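Local structure of type IV pilus biogenesis protein PilB (Streptococcus sanguinis, 7B7P) at residues M160-S165 and K414-D419; F166-S171 and K407-I412; P258-R263 and A289-S294; N346-A351 and I377-S382. The protein serves as a bimodular minor pilin of type IV pili with a direct role in adhesion, its von Willebrand factor A-like module carrying a metal site. All blocks are in the same frame, centred on the assembly; numbering follows the deposited sequence.

Contact 1 of 4, residues M160-S165 and K414-D419; sequences MNIAVS and KQIQQD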
loop_
_atom_site.group_PDB
_atom_site.type_symbol
_atom_site.label_atom_id
_atom_site.label_comp_id
_atom_site.label_asym_id
_atom_site.label_seq_id
_atom_site.Cartn_x
_atom_site.Cartn_y
_atom_site.Cartn_z
ATOM N N MET A 160 -1.436 -14.200 1.766
ATOM C CA MET A 160 -0.064 -14.050 1.323
ATOM C C MET A 160 0.812 -13.532 2.463
ATOM O O MET A 160 0.327 -13.039 3.490
ATOM C CB MET A 160 -0.012 -13.120 0.119
ATOM C CG MET A 160 -0.629 -13.728 -1.132
ATOM S SD MET A 160 -0.679 -15.544 -1.171
ATOM C CE MET A 160 -2.298 -15.904 -0.472
ATOM N N ASN A 161 2.120 -13.683 2.292
ATOM C CA ASN A 161 3.064 -13.099 3.230
ATOM C C ASN A 161 3.405 -11.679 2.797
ATOM O O ASN A 161 3.373 -11.343 1.609
ATOM C CB ASN A 161 4.329 -13.951 3.335
ATOM C CG ASN A 161 4.013 -15.418 3.534
ATOM O OD1 ASN A 161 3.503 -15.810 4.583
ATOM N ND2 ASN A 161 4.301 -16.238 2.522
ATOM N N ILE A 162 3.707 -10.838 3.782
ATOM C CA ILE A 162 3.982 -9.427 3.552
ATOM C C ILE A 162 5.260 -9.054 4.289
ATOM O O ILE A 162 5.397 -9.328 5.487
ATOM C CB ILE A 162 2.817 -8.538 4.028
ATOM C CG1 ILE A 162 1.581 -8.744 3.147
ATOM C CG2 ILE A 162 3.246 -7.086 4.069
ATOM C CD1 ILE A 162 0.304 -8.111 3.726
ATOM N N ALA A 163 6.183 -8.411 3.583
ATOM C CA ALA A 163 7.388 -7.884 4.196
ATOM C C ALA A 163 7.374 -6.365 4.113
ATOM O O ALA A 163 6.978 -5.795 3.096
ATOM C CB ALA A 163 8.639 -8.435 3.522
ATOM N N VAL A 164 7.789 -5.721 5.198
ATOM C CA VAL A 164 7.816 -4.274 5.290
ATOM C C VAL A 164 9.185 -3.885 5.805
ATOM O O VAL A 164 9.585 -4.306 6.892
ATOM C CB VAL A 164 6.720 -3.721 6.219
ATOM C CG1 VAL A 164 6.813 -2.203 6.278
ATOM C CG2 VAL A 164 5.333 -4.167 5.756
ATOM N N SER A 165 9.916 -3.105 5.029
ATOM C CA SER A 165 11.193 -2.587 5.495
ATOM C C SER A 165 11.003 -1.140 5.911
ATOM O O SER A 165 10.608 -0.300 5.090
ATOM C CB SER A 165 12.289 -2.704 4.434
ATOM O OG SER A 165 13.520 -2.303 5.019
ATOM N N LYS A 414 -3.684 0.715 6.864
ATOM C CA LYS A 414 -4.954 0.506 6.168
ATOM C C LYS A 414 -4.736 0.175 4.692
ATOM O O LYS A 414 -5.465 -0.637 4.109
ATOM C CB LYS A 414 -5.844 1.750 6.303
ATOM C CG LYS A 414 -6.541 1.929 7.659
ATOM C CD LYS A 414 -7.346 3.231 7.655
ATOM C CE LYS A 414 -8.342 3.311 8.807
ATOM N NZ LYS A 414 -7.778 3.911 10.056
ATOM N N GLN A 415 -3.736 0.796 4.069
ATOM C CA GLN A 415 -3.531 0.584 2.642
ATOM C C GLN A 415 -2.852 -0.751 2.349
ATOM O O GLN A 415 -3.086 -1.337 1.288
ATOM C CB GLN A 415 -2.721 1.741 2.063
ATOM C CG GLN A 415 -2.428 1.602 0.586
ATOM C CD GLN A 415 -3.678 1.709 -0.274
ATOM O OE1 GLN A 415 -4.265 2.792 -0.403
ATOM N NE2 GLN A 415 -4.088 0.587 -0.879
ATOM N N ILE A 416 -2.010 -1.243 3.258
ATOM C CA ILE A 416 -1.412 -2.559 3.064
ATOM C C ILE A 416 -2.472 -3.635 3.235
ATOM O O ILE A 416 -2.591 -4.556 2.416
ATOM C CB ILE A 416 -0.235 -2.774 4.030
ATOM C CG1 ILE A 416 0.957 -1.881 3.650
ATOM C CG2 ILE A 416 0.175 -4.264 4.070
ATOM C CD1 ILE A 416 1.920 -1.681 4.817
ATOM N N GLN A 417 -3.268 -3.514 4.303
ATOM C CA GLN A 417 -4.423 -4.380 4.499
ATOM C C GLN A 417 -5.274 -4.470 3.237
ATOM O O GLN A 417 -5.743 -5.553 2.874
ATOM C CB GLN A 417 -5.249 -3.871 5.679
ATOM C CG GLN A 417 -6.525 -4.664 5.926
ATOM C CD GLN A 417 -6.243 -6.033 6.523
ATOM O OE1 GLN A 417 -6.154 -6.189 7.747
ATOM N NE2 GLN A 417 -6.082 -7.032 5.656
ATOM N N GLN A 418 -5.443 -3.354 2.526
ATOM C CA GLN A 418 -6.290 -3.355 1.341
ATOM C C GLN A 418 -5.604 -3.935 0.106
ATOM O O GLN A 418 -6.277 -4.540 -0.738
ATOM C CB GLN A 418 -6.782 -1.940 1.059
ATOM C CG GLN A 418 -8.065 -1.617 1.827
ATOM C CD GLN A 418 -9.151 -1.028 0.932
ATOM O OE1 GLN A 418 -8.933 -0.786 -0.267
ATOM N NE2 GLN A 418 -10.341 -0.833 1.500
ATOM N N ASP A 419 -4.290 -3.742 -0.050
ATOM C CA ASP A 419 -3.569 -4.504 -1.067
ATOM C C ASP A 419 -3.704 -5.998 -0.816
ATOM O O ASP A 419 -3.933 -6.774 -1.750
ATOM C CB ASP A 419 -2.090 -4.117 -1.091
ATOM C CG ASP A 419 -1.862 -2.664 -1.471
ATOM O OD1 ASP A 419 -2.699 -2.078 -2.204
ATOM O OD2 ASP A 419 -0.822 -2.120 -1.029
#
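I162 and V164 project from strand 162-169 onto a single residue of the C-terminal helix, I416, and this small apolar cluster is the whole of the direct contact. Its tight part lies at the start of the strand, where the two isoleucines are set at a slant to each other and the CD1 methyl of I162 meets the CG2 branch of I416 at 3.9 Å. I416 reaches both strand residues because its branches diverge: with chi1 at -70°, CG2 stands anti to the backbone N and turns to I162, while the CG1 arm carries CD1 up the strand. There the touch is looser, V164 CG2 lying 4.3 Å from I416 CD1. L206 and I209 of helix 191-209 and Y278 of the adjacent strand also pack on I416, so the cluster is enclosed by other elements of the domain.

The opposite character appears round the helix, where K414, Q415 and Q418 are exposed to solvent. Q415 NE2 gives D419 OD1 a bond of 3.3 Å that is bent, at 136°, and arrives from above the carboxylate plane. D419 itself is buried, and its OD2 is served by a salt bridge from R364 and a hydrogen bond with Y278 OH, partners that would be expected to favour the charged form.

No hydrogen bond joins the two segments. As in other von Willebrand A-like domains, helix and central sheet are held here by hydrophobic burial, with the buried carboxylate of D419 satisfied beside the seam. The chemistry implies a non-directional attachment, owed to apolar burial rather than to hydrogen bonds between the segments.

Contact 2 of 4, residues F166-S171 and K407-I412; sequences FVFDTS and KTFSDI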
loop_
_atom_site.group_PDB
_atom_site.type_symbol
_atom_site.label_atom_id
_atom_site.label_comp_id
_atom_site.label_asym_id
_atom_site.label_seq_id
_atom_site.Cartn_x
_atom_site.Cartn_y
_atom_site.Cartn_z
ATOM N N PHE A 166 11.263 -0.867 7.187
ATOM C CA PHE A 166 11.269 0.481 7.722
ATOM C C PHE A 166 12.651 1.073 7.565
ATOM O O PHE A 166 13.636 0.461 7.985
ATOM C CB PHE A 166 10.879 0.482 9.201
ATOM C CG PHE A 166 9.417 0.265 9.424
ATOM C CD1 PHE A 166 8.514 1.308 9.257
ATOM C CD2 PHE A 166 8.941 -0.984 9.775
ATOM C CE1 PHE A 166 7.146 1.102 9.444
ATOM C CE2 PHE A 166 7.587 -1.195 9.976
ATOM C CZ PHE A 166 6.688 -0.157 9.804
ATOM N N VAL A 167 12.716 2.283 7.017
ATOM C CA VAL A 167 13.976 2.924 6.671
ATOM C C VAL A 167 13.925 4.335 7.233
ATOM O O VAL A 167 13.281 5.220 6.657
ATOM C CB VAL A 167 14.234 2.920 5.160
ATOM C CG1 VAL A 167 15.488 3.714 4.817
ATOM C CG2 VAL A 167 14.356 1.495 4.686
ATOM N N PHE A 168 14.618 4.553 8.354
ATOM C CA PHE A 168 14.410 5.730 9.185
ATOM C C PHE A 168 15.642 6.623 9.189
ATOM O O PHE A 168 16.744 6.170 9.501
ATOM C CB PHE A 168 14.053 5.328 10.620
ATOM C CG PHE A 168 12.659 4.762 10.789
ATOM C CD1 PHE A 168 11.728 4.801 9.767
ATOM C CD2 PHE A 168 12.280 4.209 12.007
ATOM C CE1 PHE A 168 10.452 4.283 9.941
ATOM C CE2 PHE A 168 11.021 3.696 12.191
ATOM C CZ PHE A 168 10.099 3.734 11.165
ATOM N N ASP A 169 15.433 7.896 8.867
ATOM C CA ASP A 169 16.455 8.918 8.998
ATOM C C ASP A 169 16.900 9.017 10.462
ATOM O O ASP A 169 16.073 9.169 11.367
ATOM C CB ASP A 169 15.864 10.240 8.482
ATOM C CG ASP A 169 16.870 11.387 8.389
ATOM O OD1 ASP A 169 17.845 11.471 9.163
ATOM O OD2 ASP A 169 16.635 12.279 7.545
ATOM N N THR A 170 18.209 8.882 10.695
ATOM C CA THR A 170 18.806 9.014 12.021
ATOM C C THR A 170 19.856 10.114 12.039
ATOM O O THR A 170 20.800 10.057 12.825
ATOM C CB THR A 170 19.424 7.695 12.521
ATOM O OG1 THR A 170 20.583 7.347 11.744
ATOM C CG2 THR A 170 18.436 6.538 12.491
ATOM N N SER A 171 19.689 11.141 11.212
ATOM C CA SER A 171 20.637 12.245 11.218
ATOM C C SER A 171 20.565 13.045 12.536
ATOM O O SER A 171 19.653 12.887 13.354
ATOM C CB SER A 171 20.394 13.158 10.018
ATOM O OG SER A 171 19.156 13.821 10.118
ATOM N N LYS A 407 -1.347 9.385 12.217
ATOM C CA LYS A 407 -2.335 9.189 11.163
ATOM C C LYS A 407 -1.699 8.605 9.897
ATOM O O LYS A 407 -2.266 7.691 9.280
ATOM C CB LYS A 407 -3.058 10.500 10.853
ATOM C CG LYS A 407 -4.161 10.328 9.803
ATOM C CD LYS A 407 -4.516 11.638 9.117
ATOM C CE LYS A 407 -5.902 11.575 8.458
ATOM N NZ LYS A 407 -6.464 12.929 8.105
ATOM N N THR A 408 -0.533 9.130 9.486
ATOM C CA THR A 408 0.158 8.593 8.312
ATOM C C THR A 408 0.498 7.117 8.496
ATOM O O THR A 408 0.308 6.305 7.577
ATOM C CB THR A 408 1.436 9.391 8.030
ATOM O OG1 THR A 408 1.110 10.767 7.804
ATOM C CG2 THR A 408 2.145 8.831 6.800
ATOM N N PHE A 409 0.995 6.746 9.679
ATOM C CA PHE A 409 1.258 5.336 9.945
ATOM C C PHE A 409 -0.021 4.504 9.825
ATOM O O PHE A 409 -0.043 3.475 9.136
ATOM C CB PHE A 409 1.917 5.184 11.316
ATOM C CG PHE A 409 3.416 5.378 11.289
ATOM C CD1 PHE A 409 4.148 5.080 10.134
ATOM C CD2 PHE A 409 4.102 5.836 12.406
ATOM C CE1 PHE A 409 5.533 5.247 10.102
ATOM C CE2 PHE A 409 5.468 6.000 12.383
ATOM C CZ PHE A 409 6.193 5.707 11.222
ATOM N N SER A 410 -1.118 4.971 10.436
ATOM C CA SER A 410 -2.374 4.220 10.386
ATOM C C SER A 410 -2.870 4.074 8.952
ATOM O O SER A 410 -3.298 2.994 8.530
ATOM C CB SER A 410 -3.433 4.910 11.252
ATOM O OG SER A 410 -4.738 4.738 10.701
ATOM N N ASP A 411 -2.816 5.157 8.182
ATOM C CA ASP A 411 -3.214 5.093 6.782
ATOM C C ASP A 411 -2.367 4.088 6.003
ATOM O O ASP A 411 -2.883 3.389 5.123
ATOM C CB ASP A 411 -3.120 6.487 6.148
ATOM C CG ASP A 411 -4.182 7.458 6.691
ATOM O OD1 ASP A 411 -5.276 6.995 7.101
ATOM O OD2 ASP A 411 -3.932 8.687 6.706
ATOM N N ILE A 412 -1.067 3.996 6.311
ATOM C CA ILE A 412 -0.219 3.053 5.587
ATOM C C ILE A 412 -0.619 1.622 5.926
ATOM O O ILE A 412 -0.728 0.769 5.035
ATOM C CB ILE A 412 1.274 3.324 5.878
ATOM C CG1 ILE A 412 1.711 4.645 5.242
ATOM C CG2 ILE A 412 2.151 2.193 5.353
ATOM C CD1 ILE A 412 3.068 5.128 5.706
#
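F409 of helix 402-424 meets both F166 and F168, alternate residues of strand 162-169, and the arrangement is best read from the attitudes of the three rings. The plane of F409 stands almost square to that of F166, at about 85°, but is inclined by only about 38° to that of F168. The strand residues have similar first torsions and differ in the second, the F166 ring being rotated about 70° from the setting of F168 about its CB-CG bond. Contact is made by the far carbons of the rings, F168 CZ lying 4.4 Å from F409 CZ and F166 CE1 4.5 Å from F409 CE1. These are light touches. M202 and I203 of helix 191-209 pack on F166 and L195 packs on F168, so that aliphatic side chains border the rings, while I368 packs on F409.

Beyond the rings the strand runs into the sequence D169-T170-S171-G-S173, which matches the DxSxS signature of a MIDAS. D169 OD1 accepts from S171 N at 2.8 Å, forming an Asx turn, and from S171 OG at 2.9 Å; its OD2 is bonded to T283 OG1 and D284 N. S171 OG in turn meets S173 OG, and S173 and D284 are magnesium ligands of this protein. The F168 side chain lies about 10 Å from that of D284, so the strand passes from an apolar interior to a polar loop, and it is the bonds of D169, a carboxylate with both oxygens hydrogen-bonded, that tie down the turn of the metal-site motif.

Contact 3 of 4, residues P258-R263 and A289-S294; sequences PGDGLR and AYLVDS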
loop_
_atom_site.group_PDB
_atom_site.type_symbol
_atom_site.label_atom_id
_atom_site.label_comp_id
_atom_site.label_asym_id
_atom_site.label_seq_id
_atom_site.Cartn_x
_atom_site.Cartn_y
_atom_site.Cartn_z
ATOM N N PRO A 258 19.519 9.347 1.954
ATOM C CA PRO A 258 18.378 8.437 1.768
ATOM C C PRO A 258 18.633 7.338 0.744
ATOM O O PRO A 258 18.124 6.217 0.900
ATOM C CB PRO A 258 17.244 9.386 1.332
ATOM C CG PRO A 258 17.941 10.538 0.683
ATOM C CD PRO A 258 19.251 10.703 1.420
ATOM N N GLY A 259 19.413 7.616 -0.300
ATOM C CA GLY A 259 19.760 6.559 -1.239
ATOM C C GLY A 259 20.365 5.340 -0.561
ATOM O O GLY A 259 19.980 4.198 -0.847
ATOM N N ASP A 260 21.320 5.554 0.363
ATOM C CA ASP A 260 21.935 4.389 0.999
ATOM C C ASP A 260 20.928 3.669 1.890
ATOM O O ASP A 260 20.883 2.431 1.911
ATOM C CB ASP A 260 23.202 4.775 1.778
ATOM C CG ASP A 260 24.163 3.575 1.990
ATOM O OD1 ASP A 260 24.116 2.595 1.222
ATOM O OD2 ASP A 260 24.951 3.585 2.959
ATOM N N GLY A 261 20.092 4.421 2.614
ATOM C CA GLY A 261 19.068 3.775 3.408
ATOM C C GLY A 261 18.150 2.930 2.551
ATOM O O GLY A 261 17.807 1.795 2.913
ATOM N N LEU A 262 17.756 3.472 1.390
ATOM C CA LEU A 262 16.860 2.771 0.484
ATOM C C LEU A 262 17.528 1.530 -0.087
ATOM O O LEU A 262 16.863 0.508 -0.323
ATOM C CB LEU A 262 16.412 3.715 -0.640
ATOM C CG LEU A 262 15.362 3.120 -1.594
ATOM C CD1 LEU A 262 14.007 2.917 -0.883
ATOM C CD2 LEU A 262 15.192 3.978 -2.831
ATOM N N ARG A 263 18.840 1.607 -0.323
ATOM C CA ARG A 263 19.573 0.446 -0.813
ATOM C C ARG A 263 19.502 -0.694 0.188
ATOM O O ARG A 263 19.177 -1.833 -0.171
ATOM C CB ARG A 263 21.032 0.823 -1.114
ATOM C CG ARG A 263 21.891 -0.367 -1.568
ATOM C CD ARG A 263 23.229 0.109 -2.139
ATOM N NE ARG A 263 24.105 0.741 -1.138
ATOM C CZ ARG A 263 25.417 0.505 -1.068
ATOM N NH1 ARG A 263 25.977 -0.347 -1.926
ATOM N NH2 ARG A 263 26.168 1.107 -0.155
ATOM N N ALA A 289 23.662 13.892 0.971
ATOM C CA ALA A 289 24.772 12.954 0.995
ATOM C C ALA A 289 24.485 11.810 0.028
ATOM O O ALA A 289 23.327 11.477 -0.244
ATOM C CB ALA A 289 25.019 12.435 2.426
ATOM N N TYR A 290 25.555 11.204 -0.483
ATOM C CA TYR A 290 25.459 10.060 -1.390
ATOM C C TYR A 290 26.788 9.323 -1.329
ATOM O O TYR A 290 27.789 9.864 -0.855
ATOM C CB TYR A 290 25.109 10.494 -2.832
ATOM C CG TYR A 290 26.077 11.548 -3.403
ATOM C CD1 TYR A 290 25.875 12.910 -3.183
ATOM C CD2 TYR A 290 27.198 11.168 -4.142
ATOM C CE1 TYR A 290 26.762 13.859 -3.682
ATOM C CE2 TYR A 290 28.073 12.093 -4.640
ATOM C CZ TYR A 290 27.871 13.435 -4.405
ATOM O OH TYR A 290 28.768 14.361 -4.904
ATOM N N LEU A 291 26.781 8.064 -1.764
ATOM C CA LEU A 291 27.999 7.264 -1.854
ATOM C C LEU A 291 28.380 7.061 -3.312
ATOM O O LEU A 291 27.509 6.876 -4.162
ATOM C CB LEU A 291 27.829 5.907 -1.172
ATOM C CG LEU A 291 27.688 6.053 0.340
ATOM C CD1 LEU A 291 27.477 4.719 1.025
ATOM C CD2 LEU A 291 28.905 6.746 0.878
ATOM N N VAL A 292 29.687 7.103 -3.607
ATOM C CA VAL A 292 30.143 6.797 -4.955
ATOM C C VAL A 292 30.792 5.420 -4.968
ATOM O O VAL A 292 31.262 4.897 -3.957
ATOM C CB VAL A 292 31.085 7.870 -5.547
ATOM C CG1 VAL A 292 30.348 9.192 -5.677
ATOM C CG2 VAL A 292 32.389 8.007 -4.737
ATOM N N ASP A 293 30.747 4.804 -6.137
ATOM C CA ASP A 293 31.517 3.610 -6.432
ATOM C C ASP A 293 33.013 3.951 -6.415
ATOM O O ASP A 293 33.417 5.078 -6.736
ATOM C CB ASP A 293 31.050 3.110 -7.795
ATOM C CG ASP A 293 31.705 1.824 -8.248
ATOM O OD1 ASP A 293 32.920 1.610 -8.058
ATOM O OD2 ASP A 293 30.972 1.039 -8.867
ATOM N N SER A 294 33.845 2.970 -6.050
ATOM C CA SER A 294 35.295 3.219 -6.049
ATOM C C SER A 294 35.798 3.689 -7.420
ATOM O O SER A 294 36.770 4.450 -7.502
ATOM C CB SER A 294 36.068 1.972 -5.613
ATOM O OG SER A 294 35.677 0.826 -6.363
#
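A helix packed against an edge strand is the character of this contact: L291, from strand 289-291 at the border of the small antiparallel sheet, rests on D260 and R263 at the start of helix 258-270. The two short axes approach to 7.6 Å, with their directions 51° apart. It joins a helix flanking the central sheet of the von Willebrand A-like domain to the smaller sheet that follows.

The meeting point is a methyl group on a salt bridge. L291 CD1 lies 3.4 Å from D260 OD2 and 4.0 Å from R263 NH2, its side chain running about at right angles to that of the arginine. R263 turns back along its own helix by a bend at chi3 (66°) and grips D260 side-on, NE and NH2 both donating to the one atom OD1, at 3.0 Å from NE and 2.9 Å from NH2. Both bonds lie in the guanidinium plane; that from NE comes nearly in line with the carboxylate C-O bond, and that from NH2 from the syn side, tilted from the carboxylate plane. Outside the pair, OD2 of D260 accepts a hydrogen bond from A223 N, and R263 NH1 donates to S322 O. At the helix start the touch is slight, P258 CD standing 4.5 Å from A289 O.

The ion pair is buried among these polar groups and D320, a long and weak ionic partner of R263, which would be expected to offset the cost of removing water. The chemistry implies that L291 lays one methyl against a polar pair whose main bonds lie within its own helix and with A223 and S322.

Contact 4 of 4, residues N346-A351 and I377-S382; sequences NSIAYA and IAYGQS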
loop_
_atom_site.group_PDB
_atom_site.type_symbol
_atom_site.label_atom_id
_atom_site.label_comp_id
_atom_site.label_asym_id
_atom_site.label_seq_id
_atom_site.Cartn_x
_atom_site.Cartn_y
_atom_site.Cartn_z
ATOM N N ASN A 346 22.503 15.403 -6.606
ATOM C CA ASN A 346 23.181 14.099 -6.631
ATOM C C ASN A 346 22.647 13.159 -5.552
ATOM O O ASN A 346 22.610 11.934 -5.741
ATOM C CB ASN A 346 24.705 14.265 -6.457
ATOM C CG ASN A 346 25.387 14.869 -7.691
ATOM O OD1 ASN A 346 24.877 14.771 -8.798
ATOM N ND2 ASN A 346 26.537 15.485 -7.496
ATOM N N SER A 347 22.258 13.710 -4.404
ATOM C CA SER A 347 21.704 12.893 -3.331
ATOM C C SER A 347 20.342 12.323 -3.710
ATOM O O SER A 347 20.017 11.178 -3.364
ATOM C CB SER A 347 21.617 13.729 -2.055
ATOM O OG SER A 347 21.169 12.924 -0.987
ATOM N N ILE A 348 19.525 13.116 -4.393
ATOM C CA ILE A 348 18.217 12.645 -4.814
ATOM C C ILE A 348 18.363 11.635 -5.947
ATOM O O ILE A 348 17.643 10.634 -5.998
ATOM C CB ILE A 348 17.339 13.850 -5.211
ATOM C CG1 ILE A 348 16.940 14.636 -3.954
ATOM C CG2 ILE A 348 16.094 13.411 -5.978
ATOM C CD1 ILE A 348 16.227 15.949 -4.234
ATOM N N ALA A 349 19.294 11.883 -6.873
ATOM C CA ALA A 349 19.491 10.971 -7.997
ATOM C C ALA A 349 20.028 9.625 -7.536
ATOM O O ALA A 349 19.697 8.591 -8.128
ATOM C CB ALA A 349 20.446 11.583 -9.033
ATOM N N TYR A 350 20.855 9.617 -6.492
ATOM C CA TYR A 350 21.342 8.359 -5.929
ATOM C C TYR A 350 20.178 7.460 -5.548
ATOM O O TYR A 350 20.168 6.265 -5.853
ATOM C CB TYR A 350 22.226 8.648 -4.710
ATOM C CG TYR A 350 22.841 7.427 -4.047
ATOM C CD1 TYR A 350 23.172 6.318 -4.791
ATOM C CD2 TYR A 350 23.137 7.410 -2.677
ATOM C CE1 TYR A 350 23.740 5.220 -4.227
ATOM C CE2 TYR A 350 23.728 6.317 -2.095
ATOM C CZ TYR A 350 24.038 5.218 -2.887
ATOM O OH TYR A 350 24.621 4.095 -2.349
ATOM N N ALA A 351 19.177 8.034 -4.878
ATOM C CA ALA A 351 18.018 7.260 -4.461
ATOM C C ALA A 351 17.244 6.738 -5.670
ATOM O O ALA A 351 16.697 5.631 -5.644
ATOM C CB ALA A 351 17.135 8.125 -3.562
ATOM N N ILE A 377 11.561 19.673 4.683
ATOM C CA ILE A 377 10.909 18.607 3.961
ATOM C C ILE A 377 10.475 19.076 2.576
ATOM O O ILE A 377 9.643 18.433 1.939
ATOM C CB ILE A 377 9.740 18.018 4.768
ATOM C CG1 ILE A 377 8.872 19.140 5.344
ATOM C CG2 ILE A 377 10.281 17.115 5.877
ATOM C CD1 ILE A 377 7.406 18.783 5.410
ATOM N N ALA A 378 11.041 20.189 2.098
ATOM C CA ALA A 378 10.680 20.729 0.781
ATOM C C ALA A 378 11.129 19.853 -0.400
ATOM O O ALA A 378 10.769 20.148 -1.544
ATOM C CB ALA A 378 11.256 22.139 0.618
ATOM N N TYR A 379 11.894 18.789 -0.173
ATOM C CA TYR A 379 12.238 17.883 -1.261
ATOM C C TYR A 379 11.683 16.492 -1.012
ATOM O O TYR A 379 12.112 15.536 -1.658
ATOM C CB TYR A 379 13.752 17.853 -1.468
ATOM C CG TYR A 379 14.247 19.220 -1.791
ATOM C CD1 TYR A 379 14.114 19.745 -3.075
ATOM C CD2 TYR A 379 14.772 20.026 -0.794
ATOM C CE1 TYR A 379 14.539 21.028 -3.361
ATOM C CE2 TYR A 379 15.186 21.298 -1.050
ATOM C CZ TYR A 379 15.068 21.808 -2.324
ATOM O OH TYR A 379 15.528 23.087 -2.548
ATOM N N GLY A 380 10.722 16.371 -0.092
ATOM C CA GLY A 380 10.115 15.076 0.160
ATOM C C GLY A 380 9.414 14.528 -1.065
ATOM O O GLY A 380 9.657 13.389 -1.475
ATOM N N GLN A 381 8.560 15.348 -1.690
ATOM C CA GLN A 381 7.864 14.916 -2.905
ATOM C C GLN A 381 8.856 14.662 -4.034
ATOM O O GLN A 381 8.713 13.704 -4.802
ATOM C CB GLN A 381 6.820 15.972 -3.322
ATOM C CG GLN A 381 5.954 15.598 -4.560
ATOM C CD GLN A 381 4.974 14.455 -4.265
ATOM O OE1 GLN A 381 4.165 14.556 -3.354
ATOM N NE2 GLN A 381 5.077 13.351 -5.012
ATOM N N SER A 382 9.871 15.508 -4.137
ATOM C CA SER A 382 10.877 15.366 -5.177
ATOM C C SER A 382 11.633 14.040 -5.035
ATOM O O SER A 382 11.848 13.315 -6.020
ATOM C CB SER A 382 11.811 16.571 -5.094
ATOM O OG SER A 382 12.543 16.753 -6.279
#
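Y379 offers the flat group nearest the seam, and I348 comes to its ring at a slant, yet the closest touch is at the root of the side chain: I348 CD1 lies 4.2 Å from Y379 CB, and the two side chains cross at about a right angle. The loop residue I286 packs on the tyrosine as well. A second ring, that of Y350, turns to another side of helix 341-358, where it meets the ring of Y319 with the planes about 25° apart.

I348 carries the whole helix side of the contact. Its CG1 arm lies anti to the carbonyl carbon (chi1 -71°) and sends CD1 to Y379, and also to S382 OG at 4.3 Å, while the CG2 methyl reaches S382 O at 4.2 Å. No hydrogen bond crosses. On the partner side, where Y379 and S382 are partly exposed, a type I turn from I377 to G380, closed by G380 N on I377 O at 3.1 Å, puts Y379 at the N-cap position of helix 380-388.

The contact therefore sets helix 341-358 against the beginning of helix 380-388; I377 and Q381 pack on strand 393-399 on the one hand, S347 and Y350 on helix 258-270 on the other.

In the fold
The chain first builds the N-terminal module with helix 9-27, then enters strand 162-169, where contacts 1 and 2 open one after the other. Contact 3 opens at helix 258-270 and closes soon after, at strand 289-291; contact 4 then opens at helix 341-358 and closes at the start of helix 380-388. Only then does helix 402-424 close contact 2 and, beyond it, contact 1. Contacts 3 and 4 stand in series within both long loops, and none cross. V167 packs on G261, linking contacts 2 and 3, while A289 O and S347 OG, probably hydrogen-bonded, link 3 and 4. Central sheet, flanking helices and small antiparallel sheet are thus tied together.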